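PDB 2IVF: ethylbenzene dehydrogenase alpha-subunit from Aromatoleum aromaticum, which is the molybdopterin-binding alpha subunit of a molybdenum oxidoreductase, carrying two pterin guanine dinucleotide ligands, a molybdenum atom and an iron-sulfur cluster. Local coordinates for residues A[919-923]-A[924-928]; A[854-857]-A[858-861]. All blocks are in the same frame, centred on the assembly; numbering follows the deposited sequence.

Both contacts are short-range turns within the molybdopterin dinucleotide binding domain, and both touch the ligand MD1. Contact 2 (854-861) comes first along the chain, between strand 843-846 and helix 862-865; contact 1 (919-928) follows strand 915-917, which pairs in parallel with strand 843-846. The two loops therefore follow neighbouring strands of one sheet, and their centres lie about 11 Å apart. They meet directly: Leu-859 CD1 packs 3.5 Å from Trp-921 CA, while Phe-920 CZ lies 3.6 Å from His-855 ND1. Phe-920 and His-855 thus bring two separate stretches of the domain to the same MD1 oxygen, O11.

Contact 1: residues A[919-923]-A[924-928]; sequences YFWDA and HQYKG. With MD1 (phosphoric acid 4-(2-amino-4-oxo-3,4,5,6,-tetrahydro-pteridin-6-yl)-2-hydroxy-3,4-dimercapto-but-3-en-yl ester guanylate ester), chain N.
The side-chain amide of Gln-925 turns back on its own loop, where its OE1 accepts the N-H of Asp-922 at 2.8 Å. In return Gln-925 N donates to Asp-922 O at 3.1 Å, so the two residues grip each other twice. Gln-925 CG lies beside its backbone N (chi1 -58°) and the chain then runs extended, carrying the amide to the edge of the Trp-921 indole, the planes 75° apart. Glutamine is long enough to reach back and ends in a strong acceptor.

Tyr-926 closes the turn with a bond from its N to Ala-923 O, 3.2 Å long. Tyrosine suits the place: CE1 of its flat ring packs 3.6 Å from Trp-921 CB, and its hydroxyl reaches a water that also accepts from Trp-921 N. The short carboxylate of Asp-922 serves several partners: OD1 takes Ala-923 N, Ser-641 OG and Asn-609 ND2, while OD2 forms a salt bridge with Arg-638. OD2 also lies 3.1 Å from His-924 CE1, carboxylate and imidazole planes 64° apart; His-924 NE2 is bonded to Met-639 O. Phe-920 CZ reaches within 3.2 Å of MD1 O11.

This loop runs from strand 915-917 toward strand 969-975. Helix 610-613 packs against Asp-922 and Ala-923, Leu-859 touches Gln-925, and the beta-subunit's Val-102 packs on His-924.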
ATOM      1  N   TYR A 919      -4.941  -3.420 -10.170  1.00 24.04           N
ATOM      2  CA  TYR A 919      -4.526  -3.809  -8.822  1.00 25.00           C
ATOM      3  C   TYR A 919      -5.821  -3.925  -8.085  1.00 25.87           C
ATOM      4  O   TYR A 919      -6.700  -3.110  -8.319  1.00 26.66           O
ATOM      5  CB  TYR A 919      -3.714  -2.682  -8.193  1.00 24.36           C
ATOM      6  CG  TYR A 919      -2.445  -2.395  -8.946  1.00 24.28           C
ATOM      7  CD1 TYR A 919      -1.362  -3.234  -8.828  1.00 22.33           C
ATOM      8  CD2 TYR A 919      -2.324  -1.258  -9.747  1.00 23.43           C
ATOM      9  CE1 TYR A 919      -0.187  -2.961  -9.501  1.00 24.40           C
ATOM     10  CE2 TYR A 919      -1.174  -1.013 -10.441  1.00 23.86           C
ATOM     11  CZ  TYR A 919      -0.103  -1.835 -10.283  1.00 21.47           C
ATOM     12  OH  TYR A 919       1.052  -1.622 -10.962  1.00 23.08           O
ATOM     13  N   PHE A 920      -6.017  -4.968  -7.280  1.00 25.90           N
ATOM     14  CA  PHE A 920      -7.402  -5.298  -6.953  1.00 24.97           C
ATOM     15  C   PHE A 920      -8.109  -4.314  -6.068  1.00 24.60           C
ATOM     16  O   PHE A 920      -7.480  -3.528  -5.343  1.00 25.68           O
ATOM     17  CB  PHE A 920      -7.565  -6.735  -6.453  1.00 25.14           C
ATOM     18  CG  PHE A 920      -6.903  -7.039  -5.152  1.00 25.90           C
ATOM     19  CD1 PHE A 920      -7.415  -6.541  -3.979  1.00 26.33           C
ATOM     20  CD2 PHE A 920      -5.818  -7.890  -5.094  1.00 28.68           C
ATOM     21  CE1 PHE A 920      -6.847  -6.856  -2.779  1.00 27.72           C
ATOM     22  CE2 PHE A 920      -5.232  -8.218  -3.870  1.00 27.62           C
ATOM     23  CZ  PHE A 920      -5.757  -7.735  -2.733  1.00 27.24           C
ATOM     24  N   TRP A 921      -9.439  -4.363  -6.134  1.00 24.00           N
ATOM     25  CA  TRP A 921     -10.321  -3.482  -5.389  1.00 24.72           C
ATOM     26  C   TRP A 921     -11.433  -4.335  -4.796  1.00 25.10           C
ATOM     27  O   TRP A 921     -11.700  -5.460  -5.287  1.00 24.73           O
ATOM     28  CB  TRP A 921     -10.939  -2.442  -6.340  1.00 24.25           C
ATOM     29  CG  TRP A 921      -9.876  -1.594  -6.989  1.00 23.72           C
ATOM     30  CD1 TRP A 921      -9.342  -1.766  -8.227  1.00 21.39           C
ATOM     31  CD2 TRP A 921      -9.180  -0.498  -6.396  1.00 22.64           C
ATOM     32  NE1 TRP A 921      -8.380  -0.793  -8.484  1.00 22.72           N
ATOM     33  CE2 TRP A 921      -8.269   0.002  -7.372  1.00 23.87           C
ATOM     34  CE3 TRP A 921      -9.297   0.168  -5.182  1.00 23.61           C
ATOM     35  CZ2 TRP A 921      -7.421   1.072  -7.124  1.00 23.72           C
ATOM     36  CZ3 TRP A 921      -8.466   1.219  -4.939  1.00 23.55           C
ATOM     37  CH2 TRP A 921      -7.534   1.664  -5.889  1.00 22.97           C
ATOM     38  N   ASP A 922     -12.094  -3.831  -3.757  1.00 24.15           N
ATOM     39  CA  ASP A 922     -13.213  -4.579  -3.215  1.00 24.55           C
ATOM     40  C   ASP A 922     -14.361  -4.442  -4.167  1.00 23.89           C
ATOM     41  O   ASP A 922     -14.497  -3.420  -4.825  1.00 23.76           O
ATOM     42  CB  ASP A 922     -13.573  -4.069  -1.822  1.00 24.24           C
ATOM     43  CG  ASP A 922     -14.275  -5.107  -0.967  1.00 24.65           C
ATOM     44  OD1 ASP A 922     -14.754  -6.161  -1.481  1.00 24.52           O
ATOM     45  OD2 ASP A 922     -14.393  -4.788   0.246  1.00 24.18           O
ATOM     46  N   ALA A 923     -15.214  -5.463  -4.233  1.00 23.64           N
ATOM     47  CA  ALA A 923     -16.264  -5.525  -5.260  1.00 23.83           C
ATOM     48  C   ALA A 923     -17.297  -4.395  -5.223  1.00 24.60           C
ATOM     49  O   ALA A 923     -17.757  -3.949  -6.279  1.00 24.32           O
ATOM     50  CB  ALA A 923     -16.950  -6.860  -5.251  1.00 22.86           C
ATOM     51  N   HIS A 924     -17.646  -3.907  -4.027  1.00 23.90           N
ATOM     52  CA  HIS A 924     -18.655  -2.849  -3.922  1.00 24.02           C
ATOM     53  C   HIS A 924     -18.054  -1.452  -4.139  1.00 24.40           C
ATOM     54  O   HIS A 924     -18.706  -0.396  -3.891  1.00 24.02           O
ATOM     55  CB  HIS A 924     -19.483  -2.969  -2.639  1.00 24.14           C
ATOM     56  CG  HIS A 924     -18.693  -2.972  -1.366  1.00 24.44           C
ATOM     57  ND1 HIS A 924     -17.315  -3.012  -1.330  1.00 22.16           N
ATOM     58  CD2 HIS A 924     -19.107  -2.987  -0.076  1.00 24.33           C
ATOM     59  CE1 HIS A 924     -16.917  -3.021  -0.071  1.00 25.40           C
ATOM     60  NE2 HIS A 924     -17.982  -3.003   0.708  1.00 21.39           N
ATOM     61  N   GLN A 925     -16.803  -1.421  -4.606  1.00 23.86           N
ATOM     62  CA  GLN A 925     -16.218  -0.184  -5.145  1.00 24.51           C
ATOM     63  C   GLN A 925     -16.481  -0.008  -6.645  1.00 23.99           C
ATOM     64  O   GLN A 925     -16.115   1.026  -7.245  1.00 23.23           O
ATOM     65  CB  GLN A 925     -14.709  -0.150  -4.930  1.00 23.64           C
ATOM     66  CG  GLN A 925     -14.278  -0.262  -3.487  1.00 25.06           C
ATOM     67  CD  GLN A 925     -12.792  -0.097  -3.338  1.00 26.01           C
ATOM     68  OE1 GLN A 925     -12.037  -1.095  -3.190  1.00 27.57           O
ATOM     69  NE2 GLN A 925     -12.351   1.148  -3.363  1.00 25.42           N
ATOM     70  N   TYR A 926     -17.140  -0.995  -7.251  1.00 24.75           N
ATOM     71  CA  TYR A 926     -17.410  -0.975  -8.653  1.00 25.67           C
ATOM     72  C   TYR A 926     -18.888  -0.822  -8.928  1.00 25.63           C
ATOM     73  O   TYR A 926     -19.745  -1.332  -8.189  1.00 22.64           O
ATOM     74  CB  TYR A 926     -17.069  -2.310  -9.319  1.00 25.64           C
ATOM     75  CG  TYR A 926     -15.628  -2.734  -9.350  1.00 25.93           C
ATOM     76  CD1 TYR A 926     -15.025  -3.301  -8.215  1.00 26.74           C
ATOM     77  CD2 TYR A 926     -14.899  -2.674 -10.521  1.00 25.15           C
ATOM     78  CE1 TYR A 926     -13.733  -3.747  -8.247  1.00 24.59           C
ATOM     79  CE2 TYR A 926     -13.588  -3.103 -10.560  1.00 24.96           C
ATOM     80  CZ  TYR A 926     -13.032  -3.682  -9.454  1.00 26.62           C
ATOM     81  OH  TYR A 926     -11.748  -4.149  -9.517  1.00 27.23           O
ATOM     82  N   LYS A 927     -19.163  -0.203 -10.067  1.00 25.76           N
ATOM     83  CA  LYS A 927     -20.527  -0.087 -10.562  1.00 26.82           C
ATOM     84  C   LYS A 927     -21.146  -1.461 -10.699  1.00 25.74           C
ATOM     85  O   LYS A 927     -20.534  -2.390 -11.229  1.00 26.19           O
ATOM     86  CB  LYS A 927     -20.543   0.661 -11.898  1.00 27.94           C
ATOM     87  CG  LYS A 927     -20.232   2.132 -11.719  1.00 30.71           C
ATOM     88  CD  LYS A 927     -20.155   2.905 -13.040  1.00 32.17           C
ATOM     89  CE  LYS A 927     -19.557   4.314 -12.797  1.00 34.17           C
ATOM     90  NZ  LYS A 927     -19.627   5.264 -13.942  1.00 37.04           N
ATOM     91  N   GLY A 928     -22.324  -1.612 -10.123  1.00 24.94           N
ATOM     92  CA  GLY A 928     -23.044  -2.876 -10.144  1.00 24.50           C
ATOM     93  C   GLY A 928     -22.357  -3.903  -9.264  1.00 23.75           C
ATOM     94  O   GLY A 928     -22.753  -5.066  -9.265  1.00 24.70           O
TER
HETATM   95  PB  MD1 N1987      -8.951 -11.861   1.219  1.00 16.59           P
HETATM   96  O3B MD1 N1987      -8.857 -10.300   1.454  1.00 15.03           O
HETATM   97  O1B MD1 N1987      -8.246 -12.515   2.352  1.00 15.52           O
HETATM   98  O2B MD1 N1987     -10.289 -12.292   0.756  1.00 15.68           O
HETATM   99  O3A MD1 N1987      -8.022 -12.031  -0.056  1.00 16.15           O
HETATM  100  C10 MD1 N1987      -6.602 -12.277   0.036  1.00 17.02           C
HETATM  101  C11 MD1 N1987      -6.121 -12.184  -1.403  1.00 17.07           C
HETATM  102  O11 MD1 N1987      -6.061 -10.739  -1.656  1.00 18.30           O
HETATM  103  C12 MD1 N1987      -4.730 -12.747  -1.526  1.00 17.74           C
HETATM  104  S12 MD1 N1987      -3.734 -13.004  -0.159  1.00 18.07           S
HETATM  105  C13 MD1 N1987      -4.177 -13.012  -2.754  1.00 16.61           C
HETATM  106  S13 MD1 N1987      -2.601 -13.591  -2.929  1.00 15.35           S
HETATM  107  C14 MD1 N1987      -4.924 -12.838  -4.021  1.00 17.48           C
HETATM  108  N15 MD1 N1987      -4.424 -11.920  -4.987  1.00 15.70           N
HETATM  109  C16 MD1 N1987      -5.135 -11.620  -6.120  1.00 15.37           C
HETATM  110  C15 MD1 N1987      -4.520 -10.815  -7.061  1.00 17.69           C
HETATM  111  O14 MD1 N1987      -3.349 -10.382  -6.893  1.00 14.42           O
HETATM  112  N17 MD1 N1987      -5.299 -10.482  -8.121  1.00 16.59           N
HETATM  113  C17 MD1 N1987      -6.591 -10.986  -8.276  1.00 16.80           C
HETATM  114  N16 MD1 N1987      -7.248 -10.614  -9.366  1.00 15.57           N
HETATM  115  N18 MD1 N1987      -7.137 -11.805  -7.363  1.00 14.92           N
HETATM  116  C20 MD1 N1987      -6.424 -12.125  -6.305  1.00 16.65           C
HETATM  117  N8  MD1 N1987      -6.950 -12.994  -5.403  1.00 14.77           N
HETATM  118  C7  MD1 N1987      -6.326 -13.377  -4.166  1.00 16.37           C
HETATM  119  PA  MD1 N1987      -9.949  -9.172   1.810  1.00 15.83           P
HETATM  120  O1A MD1 N1987      -9.169  -8.074   2.457  1.00 15.08           O
HETATM  121  O2A MD1 N1987     -10.680  -8.841   0.566  1.00 17.48           O
HETATM  122  O5' MD1 N1987     -10.951  -9.824   2.842  1.00 17.74           O
HETATM  123  C5' MD1 N1987     -10.447 -10.051   4.153  1.00 16.74           C
HETATM  124  C4' MD1 N1987     -11.387  -9.501   5.145  1.00 14.91           C
HETATM  125  O4' MD1 N1987     -10.691  -9.642   6.378  1.00 17.51           O
HETATM  126  C1' MD1 N1987     -11.181  -8.570   7.186  1.00 16.62           C
HETATM  127  N9  MD1 N1987     -10.337  -8.249   8.344  1.00 17.49           N
HETATM  128  C4  MD1 N1987     -10.654  -8.584   9.586  1.00 17.93           C
HETATM  129  N3  MD1 N1987     -11.726  -9.270  10.048  1.00 16.65           N
HETATM  130  C2  MD1 N1987     -11.851  -9.518  11.352  1.00 16.66           C
HETATM  131  N2  MD1 N1987     -12.916 -10.219  11.824  1.00 16.03           N
HETATM  132  N1  MD1 N1987     -10.908  -8.985  12.209  1.00 18.55           N
HETATM  133  C6  MD1 N1987      -9.799  -8.279  11.808  1.00 15.70           C
HETATM  134  O6  MD1 N1987      -8.981  -7.910  12.650  1.00 16.51           O
HETATM  135  C5  MD1 N1987      -9.653  -8.072  10.427  1.00 17.73           C
HETATM  136  N7  MD1 N1987      -8.769  -7.439   9.664  1.00 15.71           N
HETATM  137  C8  MD1 N1987      -9.191  -7.564   8.402  1.00 16.68           C
HETATM  138  C2' MD1 N1987     -11.230  -7.370   6.245  1.00 17.27           C
HETATM  139  O2' MD1 N1987     -12.164  -6.344   6.660  1.00 18.21           O
HETATM  140  C3' MD1 N1987     -11.566  -8.000   4.885  1.00 16.04           C
HETATM  141  O3' MD1 N1987     -12.935  -7.731   4.483  1.00 15.84           O
HETATM  142  O   HOH W   1     -11.095  -6.097  -7.783  1.00 12.50           O

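Contact 2: residues A[854-857]-A[858-861]. With MD1 (phosphoric acid 4-(2-amino-4-oxo-3,4,5,6,-tetrahydro-pteridin-6-yl)-2-hydroxy-3,4-dimercapto-but-3-en-yl ester guanylate ester), chain N.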
ATOM      1  N   ILE A 854      -3.835  -2.951   2.414  1.00 24.03           N
ATOM      2  CA  ILE A 854      -3.452  -4.352   2.621  1.00 24.44           C
ATOM      3  C   ILE A 854      -4.757  -5.143   2.344  1.00 24.81           C
ATOM      4  O   ILE A 854      -5.745  -5.112   3.115  1.00 24.90           O
ATOM      5  CB  ILE A 854      -2.861  -4.645   4.011  1.00 23.06           C
ATOM      6  CG1 ILE A 854      -1.655  -3.732   4.283  1.00 25.83           C
ATOM      7  CG2 ILE A 854      -2.449  -6.076   4.131  1.00 25.32           C
ATOM      8  CD1 ILE A 854      -0.449  -3.907   3.282  1.00 22.39           C
ATOM      9  N   HIS A 855      -4.788  -5.820   1.201  1.00 24.49           N
ATOM     10  CA  HIS A 855      -6.033  -6.422   0.716  1.00 24.52           C
ATOM     11  C   HIS A 855      -7.153  -5.382   0.739  1.00 24.35           C
ATOM     12  O   HIS A 855      -6.914  -4.270   0.287  1.00 24.27           O
ATOM     13  CB  HIS A 855      -6.312  -7.693   1.507  1.00 25.15           C
ATOM     14  CG  HIS A 855      -5.147  -8.589   1.477  1.00 24.29           C
ATOM     15  ND1 HIS A 855      -4.812  -9.307   0.357  1.00 24.80           N
ATOM     16  CD2 HIS A 855      -4.130  -8.744   2.350  1.00 26.48           C
ATOM     17  CE1 HIS A 855      -3.674  -9.938   0.581  1.00 27.31           C
ATOM     18  NE2 HIS A 855      -3.236  -9.617   1.778  1.00 26.36           N
ATOM     19  N   SER A 856      -8.341  -5.681   1.300  1.00 24.51           N
ATOM     20  CA  SER A 856      -9.431  -4.694   1.322  1.00 23.59           C
ATOM     21  C   SER A 856      -9.525  -3.941   2.642  1.00 23.27           C
ATOM     22  O   SER A 856     -10.461  -3.157   2.849  1.00 23.12           O
ATOM     23  CB  SER A 856     -10.785  -5.355   1.025  1.00 22.83           C
ATOM     24  OG  SER A 856     -10.746  -6.122  -0.172  1.00 23.50           O
ATOM     25  N   THR A 857      -8.591  -4.205   3.538  1.00 22.25           N
ATOM     26  CA  THR A 857      -8.613  -3.664   4.889  1.00 22.83           C
ATOM     27  C   THR A 857      -8.768  -2.150   4.902  1.00 22.67           C
ATOM     28  O   THR A 857      -9.498  -1.609   5.765  1.00 23.55           O
ATOM     29  CB  THR A 857      -7.344  -4.104   5.642  1.00 22.29           C
ATOM     30  OG1 THR A 857      -7.449  -5.518   5.798  1.00 27.93           O
ATOM     31  CG2 THR A 857      -7.204  -3.450   7.031  1.00 22.62           C
ATOM     32  N   HIS A 858      -8.143  -1.494   3.931  1.00 22.68           N
ATOM     33  CA  HIS A 858      -8.114  -0.028   3.854  1.00 22.87           C
ATOM     34  C   HIS A 858      -8.803   0.516   2.597  1.00 22.18           C
ATOM     35  O   HIS A 858      -8.793   1.771   2.338  1.00 23.68           O
ATOM     36  CB  HIS A 858      -6.678   0.468   3.861  1.00 21.84           C
ATOM     37  CG  HIS A 858      -5.816  -0.197   4.879  1.00 21.00           C
ATOM     38  ND1 HIS A 858      -5.165  -1.378   4.638  1.00 25.09           N
ATOM     39  CD2 HIS A 858      -5.521   0.143   6.152  1.00 21.24           C
ATOM     40  CE1 HIS A 858      -4.510  -1.751   5.725  1.00 22.14           C
ATOM     41  NE2 HIS A 858      -4.670  -0.817   6.646  1.00 21.73           N
ATOM     42  N   LEU A 859      -9.407  -0.373   1.818  1.00 23.27           N
ATOM     43  CA  LEU A 859     -10.054   0.034   0.581  1.00 23.48           C
ATOM     44  C   LEU A 859     -11.356   0.761   0.810  1.00 24.44           C
ATOM     45  O   LEU A 859     -11.902   1.426  -0.095  1.00 24.19           O
ATOM     46  CB  LEU A 859     -10.234  -1.160  -0.373  1.00 23.23           C
ATOM     47  CG  LEU A 859      -8.989  -1.668  -1.070  1.00 22.53           C
ATOM     48  CD1 LEU A 859      -9.366  -2.838  -2.061  1.00 24.44           C
ATOM     49  CD2 LEU A 859      -8.172  -0.504  -1.739  1.00 24.97           C
ATOM     50  N   THR A 860     -11.879   0.626   2.013  1.00 23.61           N
ATOM     51  CA  THR A 860     -13.061   1.360   2.403  1.00 24.23           C
ATOM     52  C   THR A 860     -12.728   2.399   3.472  1.00 23.85           C
ATOM     53  O   THR A 860     -13.613   2.871   4.202  1.00 24.79           O
ATOM     54  CB  THR A 860     -14.225   0.397   2.827  1.00 23.65           C
ATOM     55  OG1 THR A 860     -13.749  -0.566   3.788  1.00 22.92           O
ATOM     56  CG2 THR A 860     -14.830  -0.269   1.593  1.00 21.46           C
ATOM     57  N   ASN A 861     -11.456   2.805   3.541  1.00 24.15           N
ATOM     58  CA  ASN A 861     -11.037   3.818   4.480  1.00 23.83           C
ATOM     59  C   ASN A 861     -10.980   5.158   3.829  1.00 24.09           C
ATOM     60  O   ASN A 861     -10.236   5.354   2.870  1.00 25.30           O
ATOM     61  CB  ASN A 861      -9.675   3.523   5.085  1.00 23.22           C
ATOM     62  CG  ASN A 861      -9.380   4.413   6.204  1.00 24.88           C
ATOM     63  OD1 ASN A 861      -8.512   5.308   6.111  1.00 24.62           O
ATOM     64  ND2 ASN A 861     -10.132   4.255   7.279  1.00 24.50           N
TER
HETATM   65  PB  MD1 N1987      -8.951 -11.861   1.219  1.00 16.59           P
HETATM   66  O3B MD1 N1987      -8.857 -10.300   1.454  1.00 15.03           O
HETATM   67  O1B MD1 N1987      -8.246 -12.515   2.352  1.00 15.52           O
HETATM   68  O2B MD1 N1987     -10.289 -12.292   0.756  1.00 15.68           O
HETATM   69  O3A MD1 N1987      -8.022 -12.031  -0.056  1.00 16.15           O
HETATM   70  C10 MD1 N1987      -6.602 -12.277   0.036  1.00 17.02           C
HETATM   71  C11 MD1 N1987      -6.121 -12.184  -1.403  1.00 17.07           C
HETATM   72  O11 MD1 N1987      -6.061 -10.739  -1.656  1.00 18.30           O
HETATM   73  C12 MD1 N1987      -4.730 -12.747  -1.526  1.00 17.74           C
HETATM   74  S12 MD1 N1987      -3.734 -13.004  -0.159  1.00 18.07           S
HETATM   75  C13 MD1 N1987      -4.177 -13.012  -2.754  1.00 16.61           C
HETATM   76  S13 MD1 N1987      -2.601 -13.591  -2.929  1.00 15.35           S
HETATM   77  C14 MD1 N1987      -4.924 -12.838  -4.021  1.00 17.48           C
HETATM   78  N15 MD1 N1987      -4.424 -11.920  -4.987  1.00 15.70           N
HETATM   79  C16 MD1 N1987      -5.135 -11.620  -6.120  1.00 15.37           C
HETATM   80  C15 MD1 N1987      -4.520 -10.815  -7.061  1.00 17.69           C
HETATM   81  O14 MD1 N1987      -3.349 -10.382  -6.893  1.00 14.42           O
HETATM   82  N17 MD1 N1987      -5.299 -10.482  -8.121  1.00 16.59           N
HETATM   83  C17 MD1 N1987      -6.591 -10.986  -8.276  1.00 16.80           C
HETATM   84  N16 MD1 N1987      -7.248 -10.614  -9.366  1.00 15.57           N
HETATM   85  N18 MD1 N1987      -7.137 -11.805  -7.363  1.00 14.92           N
HETATM   86  C20 MD1 N1987      -6.424 -12.125  -6.305  1.00 16.65           C
HETATM   87  N8  MD1 N1987      -6.950 -12.994  -5.403  1.00 14.77           N
HETATM   88  C7  MD1 N1987      -6.326 -13.377  -4.166  1.00 16.37           C
HETATM   89  PA  MD1 N1987      -9.949  -9.172   1.810  1.00 15.83           P
HETATM   90  O1A MD1 N1987      -9.169  -8.074   2.457  1.00 15.08           O
HETATM   91  O2A MD1 N1987     -10.680  -8.841   0.566  1.00 17.48           O
HETATM   92  O5' MD1 N1987     -10.951  -9.824   2.842  1.00 17.74           O
HETATM   93  C5' MD1 N1987     -10.447 -10.051   4.153  1.00 16.74           C
HETATM   94  C4' MD1 N1987     -11.387  -9.501   5.145  1.00 14.91           C
HETATM   95  O4' MD1 N1987     -10.691  -9.642   6.378  1.00 17.51           O
HETATM   96  C1' MD1 N1987     -11.181  -8.570   7.186  1.00 16.62           C
HETATM   97  N9  MD1 N1987     -10.337  -8.249   8.344  1.00 17.49           N
HETATM   98  C4  MD1 N1987     -10.654  -8.584   9.586  1.00 17.93           C
HETATM   99  N3  MD1 N1987     -11.726  -9.270  10.048  1.00 16.65           N
HETATM  100  C2  MD1 N1987     -11.851  -9.518  11.352  1.00 16.66           C
HETATM  101  N2  MD1 N1987     -12.916 -10.219  11.824  1.00 16.03           N
HETATM  102  N1  MD1 N1987     -10.908  -8.985  12.209  1.00 18.55           N
HETATM  103  C6  MD1 N1987      -9.799  -8.279  11.808  1.00 15.70           C
HETATM  104  O6  MD1 N1987      -8.981  -7.910  12.650  1.00 16.51           O
HETATM  105  C5  MD1 N1987      -9.653  -8.072  10.427  1.00 17.73           C
HETATM  106  N7  MD1 N1987      -8.769  -7.439   9.664  1.00 15.71           N
HETATM  107  C8  MD1 N1987      -9.191  -7.564   8.402  1.00 16.68           C
HETATM  108  C2' MD1 N1987     -11.230  -7.370   6.245  1.00 17.27           C
HETATM  109  O2' MD1 N1987     -12.164  -6.344   6.660  1.00 18.21           O
HETATM  110  C3' MD1 N1987     -11.566  -8.000   4.885  1.00 16.04           C
HETATM  111  O3' MD1 N1987     -12.935  -7.731   4.483  1.00 15.84           O
HETATM  112  O   HOH W   2     -11.609   0.084   5.221  1.00 16.65           O
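Thr-857 and His-858 run alongside each other in the same direction, with the threonine methyl over one face of the imidazole. CG2 sits 3.6 Å from the ring centroid and 19° off its normal, a CH-pi contact. With OG1 beside the backbone N (chi1 -67°), the CG2 branch is anti to that N and falls over the ring, displaced toward its CE1 rim. Ile-854 is at the edge instead. Its N-H meets His-858 ND1 at 3.0 Å, almost straight (175°) though slightly tilted from the ring plane. Its CB packs 3.7 Å from His-858 CE1. Histidine suits this place because it offers a flat face to a methyl and a ring nitrogen to a backbone N-H. The bond at ND1 and the methyl on the face together limit the ring's rotation.

Leu-859 lays its CG 3.6 Å from His-855 O, while its N donates to Ser-856 O. A water accepting from Thr-860 OG1 donates to Thr-857 O; that threonine hydroxyl also has Arg-638 as a partner.

The residues facing MD1 are polar. Ser-856 holds the phosphate at PA with two groups, N to O1A and OG to O2A, each 2.8 Å. His-855 ND1 shares a hydrogen bond with O11, and its NE2 is bonded to Ile-85 O. Ile-854 touches the iron-sulfur cluster, and His-855 N bonds the other dinucleotide ligand. The type II' turn 854-857 thus lines the dinucleotide site of this molybdopterin domain, and the type I turn 858-861 follows directly and leads into helix 862-865.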